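Glycosyl transferase (Staphylococcus aureus, PDB 5U02) belongs to the TarS glycosyltransferases, and the chain here holds a helical linker domain followed by two beta-sheet C-terminal domains. Local coordinates at residues 27-31 against 69-73; 33-38 against 65-69; 210-215 against 267-272; 241-245 against 255-259. One frame throughout, in Å; residues are numbered along the deposited sequence.

Interaction 1. Residues 27-31 against 69-73; sequences DQILA and VPERV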
loop_
_atom_site.group_PDB
_atom_site.type_symbol
_atom_site.label_atom_id
_atom_site.label_comp_id
_atom_site.label_asym_id
_atom_site.label_seq_id
_atom_site.Cartn_x
_atom_site.Cartn_y
_atom_site.Cartn_z
ATOM N N ASP A 27 -43.772 -2.748 20.937
ATOM C CA ASP A 27 -42.326 -2.904 21.059
ATOM C C ASP A 27 -41.581 -2.112 19.994
ATOM O O ASP A 27 -40.514 -1.555 20.276
ATOM C CB ASP A 27 -41.925 -4.381 20.983
ATOM C CG ASP A 27 -42.877 -5.292 21.736
ATOM O OD1 ASP A 27 -43.883 -5.705 21.129
ATOM O OD2 ASP A 27 -42.612 -5.581 22.922
ATOM N N GLN A 28 -42.112 -2.060 18.769
ATOM C CA GLN A 28 -41.484 -1.244 17.734
ATOM C C GLN A 28 -41.485 0.225 18.135
ATOM O O GLN A 28 -40.456 0.905 18.053
ATOM C CB GLN A 28 -42.197 -1.443 16.396
ATOM C CG GLN A 28 -41.471 -0.810 15.214
ATOM C CD GLN A 28 -41.844 -1.443 13.886
ATOM O OE1 GLN A 28 -41.117 -2.288 13.364
ATOM N NE2 GLN A 28 -42.979 -1.033 13.333
ATOM N N ILE A 29 -42.639 0.729 18.577
ATOM C CA ILE A 29 -42.705 2.062 19.169
ATOM C C ILE A 29 -41.750 2.160 20.352
ATOM O O ILE A 29 -41.074 3.179 20.549
ATOM C CB ILE A 29 -44.156 2.375 19.574
ATOM C CG1 ILE A 29 -44.977 2.733 18.333
ATOM C CG2 ILE A 29 -44.209 3.481 20.622
ATOM C CD1 ILE A 29 -46.400 3.121 18.640
ATOM N N LEU A 30 -41.663 1.090 21.147
ATOM C CA LEU A 30 -40.759 1.083 22.291
ATOM C C LEU A 30 -39.304 0.977 21.845
ATOM O O LEU A 30 -38.426 1.626 22.419
ATOM C CB LEU A 30 -41.128 -0.067 23.227
ATOM C CG LEU A 30 -40.103 -0.585 24.226
ATOM C CD1 LEU A 30 -39.932 0.447 25.306
ATOM C CD2 LEU A 30 -40.562 -1.892 24.834
ATOM N N ALA A 31 -39.031 0.167 20.820
ATOM C CA ALA A 31 -37.659 0.025 20.340
ATOM C C ALA A 31 -37.102 1.358 19.858
ATOM O O ALA A 31 -35.936 1.681 20.117
ATOM C CB ALA A 31 -37.588 -1.019 19.224
ATOM N N VAL A 69 -38.476 -3.005 30.685
ATOM C CA VAL A 69 -38.675 -3.309 29.270
ATOM C C VAL A 69 -38.380 -4.788 29.045
ATOM O O VAL A 69 -37.394 -5.314 29.581
ATOM C CB VAL A 69 -37.811 -2.412 28.369
ATOM C CG1 VAL A 69 -38.424 -1.029 28.268
ATOM C CG2 VAL A 69 -36.401 -2.311 28.902
ATOM N N PRO A 70 -39.207 -5.492 28.277
ATOM C CA PRO A 70 -39.032 -6.941 28.138
ATOM C C PRO A 70 -37.749 -7.292 27.403
ATOM O O PRO A 70 -37.254 -6.532 26.568
ATOM C CB PRO A 70 -40.263 -7.371 27.331
ATOM C CG PRO A 70 -41.239 -6.245 27.467
ATOM C CD PRO A 70 -40.405 -5.008 27.571
ATOM N N GLU A 71 -37.217 -8.474 27.723
ATOM C CA GLU A 71 -36.057 -8.994 27.010
ATOM C C GLU A 71 -36.351 -9.238 25.532
ATOM O O GLU A 71 -35.415 -9.293 24.731
ATOM C CB GLU A 71 -35.574 -10.290 27.666
ATOM C CG GLU A 71 -35.127 -10.128 29.116
ATOM C CD GLU A 71 -34.427 -11.362 29.670
ATOM O OE1 GLU A 71 -33.664 -12.013 28.923
ATOM O OE2 GLU A 71 -34.642 -11.685 30.857
ATOM N N ARG A 72 -37.629 -9.402 25.165
ATOM C CA ARG A 72 -38.030 -9.516 23.764
ATOM C C ARG A 72 -37.470 -8.384 22.917
ATOM O O ARG A 72 -37.036 -8.619 21.779
ATOM C CB ARG A 72 -39.561 -9.535 23.668
ATOM C CG ARG A 72 -40.117 -9.142 22.320
ATOM C CD ARG A 72 -41.646 -8.988 22.388
ATOM N NE ARG A 72 -42.085 -8.565 23.708
ATOM C CZ ARG A 72 -43.359 -8.416 24.057
ATOM N NH1 ARG A 72 -44.322 -8.652 23.174
ATOM N NH2 ARG A 72 -43.679 -8.023 25.286
ATOM N N VAL A 73 -37.438 -7.165 23.465
ATOM C CA VAL A 73 -37.233 -5.978 22.643
ATOM C C VAL A 73 -35.779 -5.777 22.228
ATOM O O VAL A 73 -35.513 -5.048 21.262
ATOM C CB VAL A 73 -37.762 -4.747 23.395
ATOM C CG1 VAL A 73 -37.976 -3.577 22.446
ATOM C CG2 VAL A 73 -39.053 -5.095 24.121
#

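Interaction 2. Residues 33-38 against 65-69; sequences FLNRHF and FIQAV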
loop_
_atom_site.group_PDB
_atom_site.type_symbol
_atom_site.label_atom_id
_atom_site.label_comp_id
_atom_site.label_asym_id
_atom_site.label_seq_id
_atom_site.Cartn_x
_atom_site.Cartn_y
_atom_site.Cartn_z
ATOM N N PHE A 33 -38.039 4.162 21.016
ATOM C CA PHE A 33 -37.899 4.981 22.211
ATOM C C PHE A 33 -36.491 4.884 22.797
ATOM O O PHE A 33 -35.907 5.908 23.170
ATOM C CB PHE A 33 -38.969 4.585 23.233
ATOM C CG PHE A 33 -38.678 5.037 24.634
ATOM C CD1 PHE A 33 -38.410 6.367 24.909
ATOM C CD2 PHE A 33 -38.689 4.128 25.682
ATOM C CE1 PHE A 33 -38.140 6.774 26.197
ATOM C CE2 PHE A 33 -38.424 4.531 26.975
ATOM C CZ PHE A 33 -38.152 5.855 27.234
ATOM N N LEU A 34 -35.913 3.678 22.879
ATOM C CA LEU A 34 -34.587 3.570 23.480
ATOM C C LEU A 34 -33.446 3.612 22.481
ATOM O O LEU A 34 -32.285 3.671 22.899
ATOM C CB LEU A 34 -34.424 2.305 24.329
ATOM C CG LEU A 34 -35.459 2.095 25.430
ATOM C CD1 LEU A 34 -36.690 1.344 24.947
ATOM C CD2 LEU A 34 -34.858 1.459 26.674
ATOM N N ASN A 35 -33.715 3.568 21.184
ATOM C CA ASN A 35 -32.661 3.941 20.258
ATOM C C ASN A 35 -32.313 5.407 20.472
ATOM O O ASN A 35 -31.140 5.785 20.554
ATOM C CB ASN A 35 -33.100 3.657 18.820
ATOM C CG ASN A 35 -33.259 2.168 18.540
ATOM O OD1 ASN A 35 -32.659 1.325 19.213
ATOM N ND2 ASN A 35 -34.073 1.840 17.544
ATOM N N ARG A 36 -33.340 6.237 20.648
ATOM C CA ARG A 36 -33.120 7.673 20.747
ATOM C C ARG A 36 -32.553 8.064 22.104
ATOM O O ARG A 36 -31.601 8.852 22.178
ATOM C CB ARG A 36 -34.426 8.424 20.499
ATOM C CG ARG A 36 -34.649 8.982 19.091
ATOM C CD ARG A 36 -35.410 10.279 19.252
ATOM N NE ARG A 36 -36.705 10.086 19.870
ATOM C CZ ARG A 36 -37.066 10.645 21.014
ATOM N NH1 ARG A 36 -36.190 11.391 21.671
ATOM N NH2 ARG A 36 -38.297 10.431 21.499
ATOM N N HIS A 37 -33.159 7.552 23.179
ATOM C CA HIS A 37 -32.771 7.915 24.538
ATOM C C HIS A 37 -31.309 7.562 24.821
ATOM O O HIS A 37 -30.583 8.344 25.445
ATOM C CB HIS A 37 -33.725 7.225 25.518
ATOM C CG HIS A 37 -33.206 7.116 26.920
ATOM N ND1 HIS A 37 -33.355 8.110 27.866
ATOM C CD2 HIS A 37 -32.552 6.108 27.539
ATOM C CE1 HIS A 37 -32.815 7.716 29.007
ATOM N NE2 HIS A 37 -32.317 6.506 28.833
ATOM N N PHE A 38 -30.863 6.372 24.395
ATOM C CA PHE A 38 -29.453 6.010 24.531
ATOM C C PHE A 38 -28.570 6.814 23.583
ATOM O O PHE A 38 -27.366 6.932 23.827
ATOM C CB PHE A 38 -29.221 4.494 24.290
ATOM C CG PHE A 38 -29.460 3.589 25.520
ATOM C CD1 PHE A 38 -30.718 3.088 25.813
ATOM C CD2 PHE A 38 -28.414 3.198 26.340
ATOM C CE1 PHE A 38 -30.947 2.276 26.906
ATOM C CE2 PHE A 38 -28.639 2.379 27.439
ATOM C CZ PHE A 38 -29.910 1.918 27.716
ATOM N N PHE A 65 -35.081 0.646 35.625
ATOM C CA PHE A 65 -35.754 1.134 34.428
ATOM C C PHE A 65 -35.641 0.128 33.286
ATOM O O PHE A 65 -36.647 -0.239 32.668
ATOM C CB PHE A 65 -35.182 2.501 34.039
ATOM C CG PHE A 65 -35.328 2.847 32.579
ATOM C CD1 PHE A 65 -34.211 3.146 31.817
ATOM C CD2 PHE A 65 -36.575 2.889 31.973
ATOM C CE1 PHE A 65 -34.331 3.474 30.479
ATOM C CE2 PHE A 65 -36.699 3.210 30.632
ATOM C CZ PHE A 65 -35.575 3.504 29.886
ATOM N N ILE A 66 -34.424 -0.343 32.998
ATOM C CA ILE A 66 -34.249 -1.341 31.949
ATOM C C ILE A 66 -34.862 -2.683 32.348
ATOM O O ILE A 66 -35.179 -3.503 31.478
ATOM C CB ILE A 66 -32.752 -1.468 31.592
ATOM C CG1 ILE A 66 -32.214 -0.128 31.085
ATOM C CG2 ILE A 66 -32.513 -2.524 30.521
ATOM C CD1 ILE A 66 -32.846 0.338 29.794
ATOM N N GLN A 67 -35.065 -2.926 33.646
ATOM C CA GLN A 67 -35.788 -4.127 34.058
ATOM C C GLN A 67 -37.236 -4.100 33.584
ATOM O O GLN A 67 -37.848 -5.158 33.397
ATOM C CB GLN A 67 -35.738 -4.284 35.580
ATOM C CG GLN A 67 -34.616 -5.179 36.079
ATOM C CD GLN A 67 -34.243 -4.901 37.523
ATOM O OE1 GLN A 67 -35.000 -4.272 38.263
ATOM N NE2 GLN A 67 -33.070 -5.373 37.931
ATOM N N ALA A 68 -37.796 -2.905 33.378
ATOM C CA ALA A 68 -39.203 -2.784 33.015
ATOM C C ALA A 68 -39.469 -3.131 31.558
ATOM O O ALA A 68 -40.597 -3.511 31.224
ATOM C CB ALA A 68 -39.699 -1.368 33.302
ATOM N N VAL A 69 -38.476 -3.005 30.685
ATOM C CA VAL A 69 -38.675 -3.309 29.270
ATOM C C VAL A 69 -38.380 -4.788 29.045
ATOM O O VAL A 69 -37.394 -5.314 29.581
ATOM C CB VAL A 69 -37.811 -2.412 28.369
ATOM C CG1 VAL A 69 -38.424 -1.029 28.268
ATOM C CG2 VAL A 69 -36.401 -2.311 28.902
#

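Interaction 3. Residues 210-215 against 267-272; sequences EKIWDV and ISLYFT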
loop_
_atom_site.group_PDB
_atom_site.type_symbol
_atom_site.label_atom_id
_atom_site.label_comp_id
_atom_site.label_asym_id
_atom_site.label_seq_id
_atom_site.Cartn_x
_atom_site.Cartn_y
_atom_site.Cartn_z
ATOM N N GLU A 210 -11.248 18.884 -12.995
ATOM C CA GLU A 210 -12.282 19.599 -12.261
ATOM C C GLU A 210 -11.635 20.654 -11.378
ATOM O O GLU A 210 -10.446 20.588 -11.060
ATOM C CB GLU A 210 -13.142 18.653 -11.406
ATOM C CG GLU A 210 -13.735 17.463 -12.155
ATOM C CD GLU A 210 -14.958 17.831 -12.969
ATOM O OE1 GLU A 210 -15.654 18.804 -12.596
ATOM O OE2 GLU A 210 -15.221 17.146 -13.980
ATOM N N LYS A 211 -12.440 21.634 -10.974
ATOM C CA LYS A 211 -11.916 22.724 -10.160
ATOM C C LYS A 211 -11.996 22.405 -8.673
ATOM O O LYS A 211 -11.085 22.753 -7.917
ATOM C CB LYS A 211 -12.666 24.023 -10.462
ATOM C CG LYS A 211 -12.583 24.473 -11.915
ATOM C CD LYS A 211 -12.203 25.943 -12.032
ATOM C CE LYS A 211 -13.412 26.828 -11.794
ATOM N NZ LYS A 211 -13.209 28.231 -12.270
ATOM N N ILE A 212 -13.070 21.749 -8.239
ATOM C CA ILE A 212 -13.330 21.505 -6.824
ATOM C C ILE A 212 -13.082 20.034 -6.520
ATOM O O ILE A 212 -13.706 19.151 -7.121
ATOM C CB ILE A 212 -14.764 21.907 -6.440
ATOM C CG1 ILE A 212 -14.999 23.390 -6.737
ATOM C CG2 ILE A 212 -15.011 21.613 -4.972
ATOM C CD1 ILE A 212 -16.461 23.818 -6.588
ATOM N N TRP A 213 -12.184 19.774 -5.570
ATOM C CA TRP A 213 -11.864 18.427 -5.111
ATOM C C TRP A 213 -12.127 18.370 -3.612
ATOM O O TRP A 213 -11.449 19.049 -2.834
ATOM C CB TRP A 213 -10.412 18.063 -5.430
ATOM C CG TRP A 213 -10.095 18.050 -6.901
ATOM C CD1 TRP A 213 -9.663 19.104 -7.655
ATOM C CD2 TRP A 213 -10.189 16.929 -7.794
ATOM N NE1 TRP A 213 -9.483 18.709 -8.959
ATOM C CE2 TRP A 213 -9.797 17.379 -9.070
ATOM C CE3 TRP A 213 -10.563 15.591 -7.636
ATOM C CZ2 TRP A 213 -9.768 16.540 -10.180
ATOM C CZ3 TRP A 213 -10.538 14.758 -8.747
ATOM C CH2 TRP A 213 -10.142 15.236 -9.999
ATOM N N ASP A 214 -13.114 17.576 -3.210
ATOM C CA ASP A 214 -13.451 17.439 -1.805
ATOM C C ASP A 214 -12.678 16.271 -1.204
ATOM O O ASP A 214 -12.427 15.266 -1.875
ATOM C CB ASP A 214 -14.960 17.253 -1.619
ATOM C CG ASP A 214 -15.780 18.366 -2.283
ATOM O OD1 ASP A 214 -15.625 19.526 -1.859
ATOM O OD2 ASP A 214 -16.627 18.068 -3.153
ATOM N N VAL A 215 -12.276 16.417 0.056
ATOM C CA VAL A 215 -11.410 15.444 0.721
ATOM C C VAL A 215 -12.268 14.494 1.549
ATOM O O VAL A 215 -13.053 14.935 2.398
ATOM C CB VAL A 215 -10.354 16.139 1.596
ATOM C CG1 VAL A 215 -9.368 15.124 2.159
ATOM C CG2 VAL A 215 -9.613 17.207 0.791
ATOM N N ILE A 267 -12.889 20.444 4.395
ATOM C CA ILE A 267 -11.754 20.944 3.626
ATOM C C ILE A 267 -11.830 20.420 2.200
ATOM O O ILE A 267 -12.178 19.257 1.957
ATOM C CB ILE A 267 -10.423 20.568 4.305
ATOM C CG1 ILE A 267 -9.252 21.248 3.595
ATOM C CG2 ILE A 267 -10.231 19.052 4.350
ATOM C CD1 ILE A 267 -7.958 21.171 4.363
ATOM N N SER A 268 -11.520 21.295 1.245
ATOM C CA SER A 268 -11.512 20.950 -0.167
ATOM C C SER A 268 -10.307 21.607 -0.828
ATOM O O SER A 268 -9.613 22.431 -0.225
ATOM C CB SER A 268 -12.816 21.378 -0.851
ATOM O OG SER A 268 -13.932 20.715 -0.281
ATOM N N LEU A 269 -10.050 21.230 -2.079
ATOM C CA LEU A 269 -8.942 21.771 -2.856
ATOM C C LEU A 269 -9.483 22.442 -4.110
ATOM O O LEU A 269 -10.203 21.814 -4.894
ATOM C CB LEU A 269 -7.941 20.675 -3.233
ATOM C CG LEU A 269 -7.483 19.781 -2.077
ATOM C CD1 LEU A 269 -6.461 18.757 -2.543
ATOM C CD2 LEU A 269 -6.920 20.619 -0.943
ATOM N N TYR A 270 -9.127 23.710 -4.301
ATOM C CA TYR A 270 -9.541 24.484 -5.465
ATOM C C TYR A 270 -8.365 24.597 -6.427
ATOM O O TYR A 270 -7.285 25.063 -6.040
ATOM C CB TYR A 270 -10.038 25.867 -5.042
ATOM C CG TYR A 270 -10.740 26.655 -6.124
ATOM C CD1 TYR A 270 -12.050 26.367 -6.482
ATOM C CD2 TYR A 270 -10.102 27.709 -6.768
ATOM C CE1 TYR A 270 -12.702 27.098 -7.468
ATOM C CE2 TYR A 270 -10.745 28.443 -7.756
ATOM C CZ TYR A 270 -12.038 28.132 -8.096
ATOM O OH TYR A 270 -12.673 28.863 -9.071
ATOM N N PHE A 271 -8.579 24.175 -7.672
ATOM C CA PHE A 271 -7.558 24.162 -8.715
ATOM C C PHE A 271 -8.032 25.025 -9.878
ATOM O O PHE A 271 -9.075 24.741 -10.479
ATOM C CB PHE A 271 -7.280 22.730 -9.178
ATOM C CG PHE A 271 -6.167 22.615 -10.181
ATOM C CD1 PHE A 271 -4.845 22.676 -9.775
ATOM C CD2 PHE A 271 -6.443 22.435 -11.530
ATOM C CE1 PHE A 271 -3.815 22.569 -10.696
ATOM C CE2 PHE A 271 -5.417 22.323 -12.460
ATOM C CZ PHE A 271 -4.100 22.388 -12.044
ATOM N N THR A 272 -7.273 26.076 -10.193
ATOM C CA THR A 272 -7.671 26.993 -11.252
ATOM C C THR A 272 -6.441 27.671 -11.843
ATOM O O THR A 272 -5.385 27.764 -11.209
ATOM C CB THR A 272 -8.666 28.045 -10.745
ATOM O OG1 THR A 272 -9.294 28.676 -11.867
ATOM C CG2 THR A 272 -7.954 29.103 -9.914
#

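Interaction 4. Residues 241-245 against 255-259; sequences AETSA and RLTPY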
loop_
_atom_site.group_PDB
_atom_site.type_symbol
_atom_site.label_atom_id
_atom_site.label_comp_id
_atom_site.label_asym_id
_atom_site.label_seq_id
_atom_site.Cartn_x
_atom_site.Cartn_y
_atom_site.Cartn_z
ATOM N N ALA A 241 -6.106 32.069 5.278
ATOM C CA ALA A 241 -7.019 31.620 4.234
ATOM C C ALA A 241 -6.516 32.047 2.862
ATOM O O ALA A 241 -5.889 33.100 2.713
ATOM C CB ALA A 241 -8.422 32.177 4.483
ATOM N N GLU A 242 -6.768 31.198 1.866
ATOM C CA GLU A 242 -6.406 31.361 0.462
ATOM C C GLU A 242 -4.918 31.139 0.184
ATOM O O GLU A 242 -4.500 31.252 -0.975
ATOM C CB GLU A 242 -6.838 32.727 -0.094
ATOM C CG GLU A 242 -8.349 32.952 -0.044
ATOM C CD GLU A 242 -9.119 31.954 -0.900
ATOM O OE1 GLU A 242 -8.611 31.565 -1.972
ATOM O OE2 GLU A 242 -10.229 31.547 -0.498
ATOM N N THR A 243 -4.110 30.800 1.191
ATOM C CA THR A 243 -2.733 30.390 0.939
ATOM C C THR A 243 -2.709 29.221 -0.045
ATOM O O THR A 243 -3.454 28.249 0.112
ATOM C CB THR A 243 -2.048 29.999 2.254
ATOM O OG1 THR A 243 -1.914 31.155 3.085
ATOM C CG2 THR A 243 -0.667 29.411 1.996
ATOM N N SER A 244 -1.851 29.318 -1.061
ATOM C CA SER A 244 -1.893 28.429 -2.214
ATOM C C SER A 244 -0.520 27.841 -2.506
ATOM O O SER A 244 0.499 28.246 -1.942
ATOM C CB SER A 244 -2.393 29.163 -3.469
ATOM O OG SER A 244 -3.704 29.648 -3.290
ATOM N N ALA A 245 -0.519 26.884 -3.428
ATOM C CA ALA A 245 0.684 26.269 -3.965
ATOM C C ALA A 245 0.708 26.463 -5.475
ATOM O O ALA A 245 -0.319 26.304 -6.146
ATOM C CB ALA A 245 0.733 24.776 -3.631
ATOM N N ARG A 255 -2.940 27.572 -9.516
ATOM C CA ARG A 255 -2.861 27.575 -8.065
ATOM C C ARG A 255 -3.706 26.433 -7.524
ATOM O O ARG A 255 -4.778 26.130 -8.062
ATOM C CB ARG A 255 -3.313 28.916 -7.461
ATOM C CG ARG A 255 -4.754 29.339 -7.760
ATOM C CD ARG A 255 -5.101 30.590 -6.951
ATOM N NE ARG A 255 -6.345 31.238 -7.367
ATOM C CZ ARG A 255 -7.520 31.049 -6.773
ATOM N NH1 ARG A 255 -7.614 30.221 -5.741
ATOM N NH2 ARG A 255 -8.603 31.686 -7.206
ATOM N N LEU A 256 -3.190 25.776 -6.486
ATOM C CA LEU A 256 -3.926 24.781 -5.713
ATOM C C LEU A 256 -4.174 25.410 -4.349
ATOM O O LEU A 256 -3.223 25.715 -3.620
ATOM C CB LEU A 256 -3.148 23.471 -5.597
ATOM C CG LEU A 256 -3.796 22.284 -4.883
ATOM C CD1 LEU A 256 -5.076 21.907 -5.585
ATOM C CD2 LEU A 256 -2.858 21.076 -4.824
ATOM N N THR A 257 -5.442 25.632 -4.020
ATOM C CA THR A 257 -5.819 26.409 -2.840
ATOM C C THR A 257 -6.668 25.561 -1.910
ATOM O O THR A 257 -7.836 25.273 -2.236
ATOM C CB THR A 257 -6.588 27.669 -3.248
ATOM O OG1 THR A 257 -5.809 28.433 -4.178
ATOM C CG2 THR A 257 -6.903 28.533 -2.029
ATOM N N PRO A 258 -6.145 25.121 -0.767
ATOM C CA PRO A 258 -7.013 24.513 0.245
ATOM C C PRO A 258 -7.959 25.550 0.822
ATOM O O PRO A 258 -7.620 26.730 0.952
ATOM C CB PRO A 258 -6.031 24.006 1.311
ATOM C CG PRO A 258 -4.706 23.922 0.608
ATOM C CD PRO A 258 -4.722 25.034 -0.400
ATOM N N TYR A 259 -9.161 25.100 1.167
ATOM C CA TYR A 259 -10.141 25.976 1.794
ATOM C C TYR A 259 -11.195 25.108 2.456
ATOM O O TYR A 259 -11.223 23.886 2.282
ATOM C CB TYR A 259 -10.776 26.935 0.779
ATOM C CG TYR A 259 -11.648 26.224 -0.229
ATOM C CD1 TYR A 259 -11.082 25.496 -1.266
ATOM C CD2 TYR A 259 -13.033 26.273 -0.148
ATOM C CE1 TYR A 259 -11.871 24.825 -2.196
ATOM C CE2 TYR A 259 -13.830 25.610 -1.074
ATOM C CZ TYR A 259 -13.247 24.890 -2.096
ATOM O OH TYR A 259 -14.057 24.239 -3.006
HETATM O O HOH W 1 -8.496 29.194 1.965
HETATM O O HOH W 2 -5.334 27.968 2.254
#

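Interaction 1. Residues 27-31 against 69-73
D27, L30 and A31 form one face of helix 23-40 in the helical linker domain, and they pack against V69, P70, R72 and V73 in the loop that leaves helix 56-68. It is helix-against-loop packing, largely apolar and buried, with a charged pair at one edge. L30 is the centre of it. Its CG stands anti to the backbone N (chi1 160°), which carries the forked end across to the loop. There the two methyls part company: CD1 meets V69 CG1 at 3.6 Å, while CD2 reaches V73 CG2 at 3.6 Å, with P70 CD farther off. Both V73 methyls touch L30 CD2, CG2 the more closely, and V73 CG1 also lies 4.1 Å from A31 CB, one turn of helix after D27. The loop is drawn together under these contacts by a backbone bond from V73 N to P70 O, 3.2 Å long. Beyond the two segments, A13 of helix 2-17 packs on V69, while L76 and V77, farther along the loop, pack on A31. On the outer side, the R72 side chain crosses that of D27 at about a right angle; the arginine chain bends about its CG-CD bond (chi3 30°), which turns a face of the guanidinium to the carboxylate. The two planes are 49° apart and no N-H points at the oxygen, so this salt bridge rests on charge and not on a directed bond. D27 OD2 sits above the centre of one guanidinium face, 3.1 Å from R72 NE, and the same oxygen lies 3.8 Å from V73 CG2.

Interaction 2. Residues 33-38 against 65-69
F33, at the start of this part of helix 23-40, sends its ring toward F65 of helix 56-68. Its CE2 lies 4.2 Å from F65 CZ, close to the plane of the F65 ring and at its edge. L34 comes next and touches three residues. Its CD2 meets two of them, 3.9 Å from F65 CZ and 3.9 Å from I66 CD1, while the other branch, CD1, makes a longer contact of 4.4 Å with V69 CG1. One turn after F33, H37 holds its CG anti to the backbone N (chi1 161°), which carries the imidazole past the F65 ring. The two make an offset edge-to-face pair, the edge of F65 directed at the face of H37, with centroids 5.7 Å apart and planes at 76°. F38 closes the row: I66 CD1 lies in the plane of its ring, at the edge, 3.9 Å from F38 CZ. That one methyl therefore touches both L34 and F38. Two further helices finish the apolar cluster. M9 of helix 2-17 packs on F33, H37 and F65 together, and L85 of helix 82-89 packs on F38 and I66.

Interaction 3. Residues 210-215 against 267-272
W213 and L269 mark the tight part of this contact, where strands 212-221 and 267-274 run antiparallel in the sheet of the first C-terminal domain. They form a hydrogen-bonded pair: W213 N gives to L269 O at 2.9 Å and L269 N to W213 O at 2.7 Å. On the buried face W213 CB and L269 CB pack at 4.2 Å. L269 O also lies in the plane of the indole, at its edge. V215 continues this face, its CB 4.0 Å from I267 CG2, though its backbone bond from N to I267 O is weak, 3.4 Å. On the other face D214 and S268 are a non-hydrogen-bonded pair joined through their side chains. S268 OG donates a hydrogen bond of 2.6 Å to D214 OD1, which accepts on its anti lone pair; the same oxygen also takes salt bridges from R176 and R229, a gathering that probably keeps D214 ionised. The K211 end is the loose, solvent-exposed side. The backbone still holds, F271 N reaching K211 O at 2.9 Å, but the lysine chain, bent twice, lies beside the Y270 ring and offers only a weak bond from NZ to Y270 OH, 3.3 Å. An imidazole molecule lies close to the Y270 side chain. M141 and F144 of strand 138-146 pack on I267. Within the sheet, strand 168-175 flanks 212-221 on its far side and strand 252-260 flanks 267-274.

Interaction 4. Residues 241-245 against 255-259
R255 and S244 meet where a beta hairpin begins, strand 252-260 pairing back on the chain that runs into strand 245-249. A245 and L256 are its hydrogen-bonded antiparallel pair: A245 N to L256 O is 3.0 Å and L256 N to A245 O is 2.9 Å. The R255 side chain then runs across the contact. Its CB starts 4.1 Å from S244 CB. CG lies between the backbone N and the carbonyl carbon (chi1 60°), and from there the chain runs extended past S244. CD passes S244 OG at 4.0 Å, and the tip then turns its edge to T257. NH1 donates to T257 OG1 at 3.0 Å, with the oxygen in the guanidinium plane. OG1 is also bonded to S244 OG, at 2.6 Å, so arginine, threonine and serine form a chain of polar contacts across the hairpin. E242 lies beyond NH1, too far for a salt bridge to it; its OE1 pairs with R297 instead, and an imidazole sits nearby. Two waters join the loop to P258. One accepts a hydrogen bond from E242 N and donates one to P258 O; the other donates to T243 O and to P258 O, each over 2.9 Å.

Overall arrangement
From the N terminus, helix 23-40 comes first and serves two contacts. Interaction 2 joins its later part to helix 56-68 and closes the shorter loop; interaction 1 spans that loop, joining an earlier turn to the chain just beyond the same helix, and V69 takes part in both. Together they knit the helical linker domain. Interaction 3, its centre about 44 Å from that of interaction 2, closes the long excursion from strand 212-221 to strand 267-274, and interaction 4 falls within it as a hairpin closure. The last two are neighbours in one sheet, T257 N bonding to Y270 O. Segment 241-245 also borders the second C-terminal domain.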